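Putative metalloprotease II (Bacteroides fragilis, PDB 4ON1) is probably a zinc-dependent endopeptidase of the fragilysin kind, made as a proenzyme with its own N-terminal domain and thought to cleave other proteins. Local coordinates at residues A[21-35]-A[85-97]. Numbering follows the deposited sequence.
Sequences LNLRSMDYEDLAGVL and NAILSQSYATIRL
Tyr28 lays the edge of its ring against the turn after strand 85-88 and the start of strand 92-97. Near the ring plane lie Ser89 O, Tyr92 C and Ala93 N, with CE1 of Tyr28 3.4 Å from Tyr92 C, and Glu29 OE1 of the helix is also at the edge; one face is covered near its rim by Ala32 CB, one helical turn on. The phenol OH of Tyr28 donates to Ser89 O at 2.6 Å, in the carbonyl plane and on a lone pair, with a C=O...O angle of 143°. That bond fixes the end of the ring on the turn, and a chi1 of 176°, with CG anti to the backbone N, carries it there. Tyr92, which leaves the backbone away from the helix, has Ser89 CB over one face of its ring; the hydroxyl of Tyr92 and Ser89 OG both bond to Glu68.

The remaining contact is apolar. Leu88 CD1 touches both Ala32 CB (3.7 Å) and the Tyr28 hydroxyl. Leu35 spreads its two methyls over Ala86, CD1 lying 3.9 Å from Ala86 CB, while its CB meets Leu88 CB. Leu31 crosses Ile95 at a slant, its CD1 3.5 Å from Ile95 CD1, and its CD2 rests on Ala93 CB at 3.8 Å. The same Ile95 methyl meets CD2 of Leu21 tip to tip at 3.8 Å.

Helix 28-35, whose start is marked by the Asp27-Asp30 capping box, thus packs across a beta hairpin within the N-terminal domain of fragilysin type, its axis 8.2 Å from that of strand 92-97 at 74°. Strands 71-78 and 102-109 flank the hairpin, and Leu31 also touches Val108. Leu21 pairs with strand 43-49, while Ile87 and Tyr92 meet helix 217-230 beyond the hairpin.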
# COMPACT_ATOMS: atom_id res chain seq x y z
N LEU A 21 -10.71 -11.79 19.54
CA LEU A 21 -9.36 -11.28 19.37
C LEU A 21 -9.15 -10.09 20.29
O LEU A 21 -9.87 -9.09 20.21
CB LEU A 21 -9.12 -10.89 17.90
CG LEU A 21 -7.71 -10.47 17.47
CD1 LEU A 21 -6.71 -11.59 17.72
CD2 LEU A 21 -7.70 -10.08 16.00
N ASN A 22 -8.18 -10.22 21.18
CA ASN A 22 -7.79 -9.13 22.07
C ASN A 22 -6.65 -8.36 21.41
O ASN A 22 -5.53 -8.85 21.35
CB ASN A 22 -7.39 -9.66 23.45
CG ASN A 22 -7.09 -8.55 24.45
OD1 ASN A 22 -6.64 -7.47 24.08
ND2 ASN A 22 -7.34 -8.82 25.72
N LEU A 23 -6.97 -7.17 20.92
CA LEU A 23 -6.02 -6.37 20.15
C LEU A 23 -4.80 -5.96 20.96
O LEU A 23 -3.72 -5.75 20.41
CB LEU A 23 -6.72 -5.13 19.59
CG LEU A 23 -7.79 -5.39 18.52
CD1 LEU A 23 -8.64 -4.16 18.29
CD2 LEU A 23 -7.13 -5.82 17.21
N ARG A 24 -4.96 -5.83 22.27
CA ARG A 24 -3.84 -5.45 23.12
C ARG A 24 -2.85 -6.60 23.33
O ARG A 24 -1.64 -6.38 23.37
CB ARG A 24 -4.35 -4.96 24.48
CG ARG A 24 -4.98 -3.59 24.48
CD ARG A 24 -4.32 -2.68 25.51
NE ARG A 24 -4.93 -1.35 25.52
CZ ARG A 24 -5.70 -0.88 26.49
NH1 ARG A 24 -5.95 -1.63 27.56
NH2 ARG A 24 -6.22 0.34 26.41
N SER A 25 -3.35 -7.82 23.46
CA SER A 25 -2.50 -8.93 23.86
C SER A 25 -2.12 -9.84 22.69
O SER A 25 -1.33 -10.76 22.86
CB SER A 25 -3.19 -9.77 24.94
OG SER A 25 -4.35 -10.39 24.41
N MET A 26 -2.68 -9.58 21.52
CA MET A 26 -2.48 -10.51 20.41
C MET A 26 -1.05 -10.47 19.88
O MET A 26 -0.41 -9.41 19.86
CB MET A 26 -3.46 -10.21 19.27
CG MET A 26 -3.12 -8.96 18.50
SD MET A 26 -4.23 -8.67 17.12
CE MET A 26 -3.53 -7.13 16.52
N ASP A 27 -0.54 -11.62 19.47
CA ASP A 27 0.68 -11.65 18.67
C ASP A 27 0.37 -12.32 17.33
O ASP A 27 -0.80 -12.55 17.02
CB ASP A 27 1.82 -12.35 19.42
CG ASP A 27 1.50 -13.77 19.80
OD1 ASP A 27 0.50 -14.34 19.29
OD2 ASP A 27 2.25 -14.34 20.62
N TYR A 28 1.41 -12.61 16.54
CA TYR A 28 1.20 -13.13 15.19
C TYR A 28 0.30 -14.36 15.16
O TYR A 28 -0.62 -14.43 14.34
CB TYR A 28 2.54 -13.47 14.51
CG TYR A 28 2.34 -14.09 13.14
CD1 TYR A 28 2.10 -13.30 12.03
CD2 TYR A 28 2.37 -15.47 12.97
CE1 TYR A 28 1.89 -13.86 10.78
CE2 TYR A 28 2.17 -16.05 11.71
CZ TYR A 28 1.93 -15.23 10.63
OH TYR A 28 1.74 -15.80 9.39
N GLU A 29 0.54 -15.34 16.02
CA GLU A 29 -0.25 -16.56 15.95
C GLU A 29 -1.73 -16.31 16.25
O GLU A 29 -2.59 -17.00 15.70
CB GLU A 29 0.31 -17.62 16.89
CG GLU A 29 1.65 -18.18 16.42
CD GLU A 29 1.57 -18.85 15.05
OE1 GLU A 29 2.56 -18.77 14.27
OE2 GLU A 29 0.53 -19.48 14.74
N ASP A 30 -2.04 -15.35 17.11
CA ASP A 30 -3.44 -15.00 17.37
C ASP A 30 -4.13 -14.44 16.12
O ASP A 30 -5.18 -14.93 15.70
CB ASP A 30 -3.55 -13.98 18.49
CG ASP A 30 -3.11 -14.53 19.83
OD1 ASP A 30 -3.40 -15.71 20.12
OD2 ASP A 30 -2.47 -13.77 20.58
N LEU A 31 -3.54 -13.40 15.55
CA LEU A 31 -4.14 -12.73 14.41
C LEU A 31 -4.14 -13.64 13.18
O LEU A 31 -5.15 -13.76 12.50
CB LEU A 31 -3.41 -11.42 14.10
CG LEU A 31 -3.97 -10.63 12.91
CD1 LEU A 31 -5.49 -10.53 12.98
CD2 LEU A 31 -3.34 -9.25 12.85
N ALA A 32 -3.01 -14.30 12.93
CA ALA A 32 -2.92 -15.23 11.80
C ALA A 32 -3.86 -16.42 11.99
O ALA A 32 -4.40 -16.95 11.02
CB ALA A 32 -1.47 -15.71 11.61
N GLY A 33 -4.04 -16.83 13.25
CA GLY A 33 -4.95 -17.91 13.57
C GLY A 33 -6.37 -17.59 13.14
O GLY A 33 -7.12 -18.46 12.69
N VAL A 34 -6.74 -16.32 13.26
CA VAL A 34 -8.04 -15.85 12.80
C VAL A 34 -8.08 -15.69 11.27
O VAL A 34 -8.95 -16.27 10.60
CB VAL A 34 -8.42 -14.50 13.46
CG1 VAL A 34 -9.69 -13.92 12.86
CG2 VAL A 34 -8.55 -14.66 14.97
N LEU A 35 -7.14 -14.94 10.72
CA LEU A 35 -7.16 -14.60 9.30
C LEU A 35 -7.02 -15.80 8.36
O LEU A 35 -7.63 -15.83 7.30
CB LEU A 35 -6.06 -13.58 8.97
CG LEU A 35 -6.21 -12.21 9.64
CD1 LEU A 35 -5.11 -11.24 9.21
CD2 LEU A 35 -7.57 -11.62 9.36
N ASN A 85 -9.49 -3.24 7.34
CA ASN A 85 -8.67 -4.02 6.43
C ASN A 85 -7.71 -4.88 7.23
O ASN A 85 -7.35 -4.52 8.35
CB ASN A 85 -7.87 -3.14 5.47
CG ASN A 85 -8.74 -2.47 4.42
OD1 ASN A 85 -8.92 -1.25 4.42
ND2 ASN A 85 -9.30 -3.27 3.52
N ALA A 86 -7.27 -5.99 6.65
CA ALA A 86 -6.26 -6.83 7.27
C ALA A 86 -5.38 -7.45 6.21
O ALA A 86 -5.76 -7.54 5.04
CB ALA A 86 -6.90 -7.92 8.13
N ILE A 87 -4.18 -7.85 6.63
CA ILE A 87 -3.21 -8.48 5.76
C ILE A 87 -2.66 -9.73 6.43
O ILE A 87 -2.30 -9.68 7.60
CB ILE A 87 -2.06 -7.51 5.43
CG1 ILE A 87 -2.62 -6.23 4.80
CG2 ILE A 87 -1.05 -8.16 4.51
CD1 ILE A 87 -1.60 -5.14 4.61
N LEU A 88 -2.60 -10.85 5.70
CA LEU A 88 -1.96 -12.05 6.23
C LEU A 88 -0.79 -12.46 5.38
O LEU A 88 -0.96 -12.86 4.23
CB LEU A 88 -2.95 -13.22 6.34
CG LEU A 88 -2.26 -14.53 6.77
CD1 LEU A 88 -1.56 -14.39 8.13
CD2 LEU A 88 -3.24 -15.68 6.80
N SER A 89 0.40 -12.37 5.95
CA SER A 89 1.61 -12.90 5.33
C SER A 89 2.12 -14.03 6.19
O SER A 89 1.72 -14.16 7.34
CB SER A 89 2.67 -11.81 5.20
OG SER A 89 3.96 -12.36 5.02
N GLN A 90 3.00 -14.85 5.65
CA GLN A 90 3.59 -15.92 6.45
C GLN A 90 4.56 -15.36 7.50
O GLN A 90 4.88 -16.05 8.46
CB GLN A 90 4.30 -16.94 5.54
CG GLN A 90 3.32 -17.75 4.71
CD GLN A 90 3.99 -18.76 3.81
OE1 GLN A 90 5.18 -19.05 3.95
NE2 GLN A 90 3.22 -19.31 2.87
N SER A 91 4.98 -14.11 7.33
CA SER A 91 5.96 -13.48 8.22
C SER A 91 5.38 -12.41 9.14
O SER A 91 6.02 -11.99 10.11
CB SER A 91 7.08 -12.85 7.39
OG SER A 91 7.67 -13.80 6.54
N TYR A 92 4.19 -11.94 8.82
CA TYR A 92 3.58 -10.87 9.60
C TYR A 92 2.09 -10.81 9.30
O TYR A 92 1.63 -11.40 8.33
CB TYR A 92 4.25 -9.53 9.29
CG TYR A 92 4.06 -9.13 7.85
CD1 TYR A 92 2.92 -8.45 7.44
CD2 TYR A 92 4.99 -9.48 6.89
CE1 TYR A 92 2.72 -8.11 6.13
CE2 TYR A 92 4.81 -9.15 5.56
CZ TYR A 92 3.67 -8.46 5.20
OH TYR A 92 3.45 -8.12 3.89
N ALA A 93 1.36 -10.06 10.11
CA ALA A 93 -0.05 -9.81 9.82
C ALA A 93 -0.39 -8.43 10.35
O ALA A 93 0.28 -7.92 11.25
CB ALA A 93 -0.95 -10.87 10.45
N THR A 94 -1.41 -7.81 9.76
CA THR A 94 -1.82 -6.48 10.18
C THR A 94 -3.32 -6.36 10.18
O THR A 94 -4.01 -7.09 9.46
CB THR A 94 -1.26 -5.36 9.26
OG1 THR A 94 -1.91 -5.43 7.99
CG2 THR A 94 0.25 -5.48 9.08
N ILE A 95 -3.82 -5.43 10.97
CA ILE A 95 -5.20 -4.99 10.93
C ILE A 95 -5.19 -3.48 10.91
O ILE A 95 -4.44 -2.85 11.65
CB ILE A 95 -6.03 -5.45 12.15
CG1 ILE A 95 -6.09 -6.97 12.25
CG2 ILE A 95 -7.44 -4.90 12.08
CD1 ILE A 95 -7.13 -7.45 13.26
N ARG A 96 -5.99 -2.90 10.03
CA ARG A 96 -6.15 -1.45 9.99
C ARG A 96 -7.61 -1.13 10.20
O ARG A 96 -8.47 -1.65 9.48
CB ARG A 96 -5.63 -0.87 8.67
CG ARG A 96 -5.81 0.63 8.56
CD ARG A 96 -5.14 1.18 7.32
NE ARG A 96 -3.69 1.13 7.42
CZ ARG A 96 -2.85 1.62 6.52
NH1 ARG A 96 -3.33 2.22 5.43
NH2 ARG A 96 -1.54 1.53 6.70
N LEU A 97 -7.91 -0.28 11.17
CA LEU A 97 -9.29 0.12 11.39
C LEU A 97 -9.40 1.49 12.06
O LEU A 97 -8.40 2.09 12.45
CB LEU A 97 -10.03 -0.94 12.20
CG LEU A 97 -9.32 -1.58 13.39
CD1 LEU A 97 -9.19 -0.60 14.54
CD2 LEU A 97 -10.06 -2.82 13.84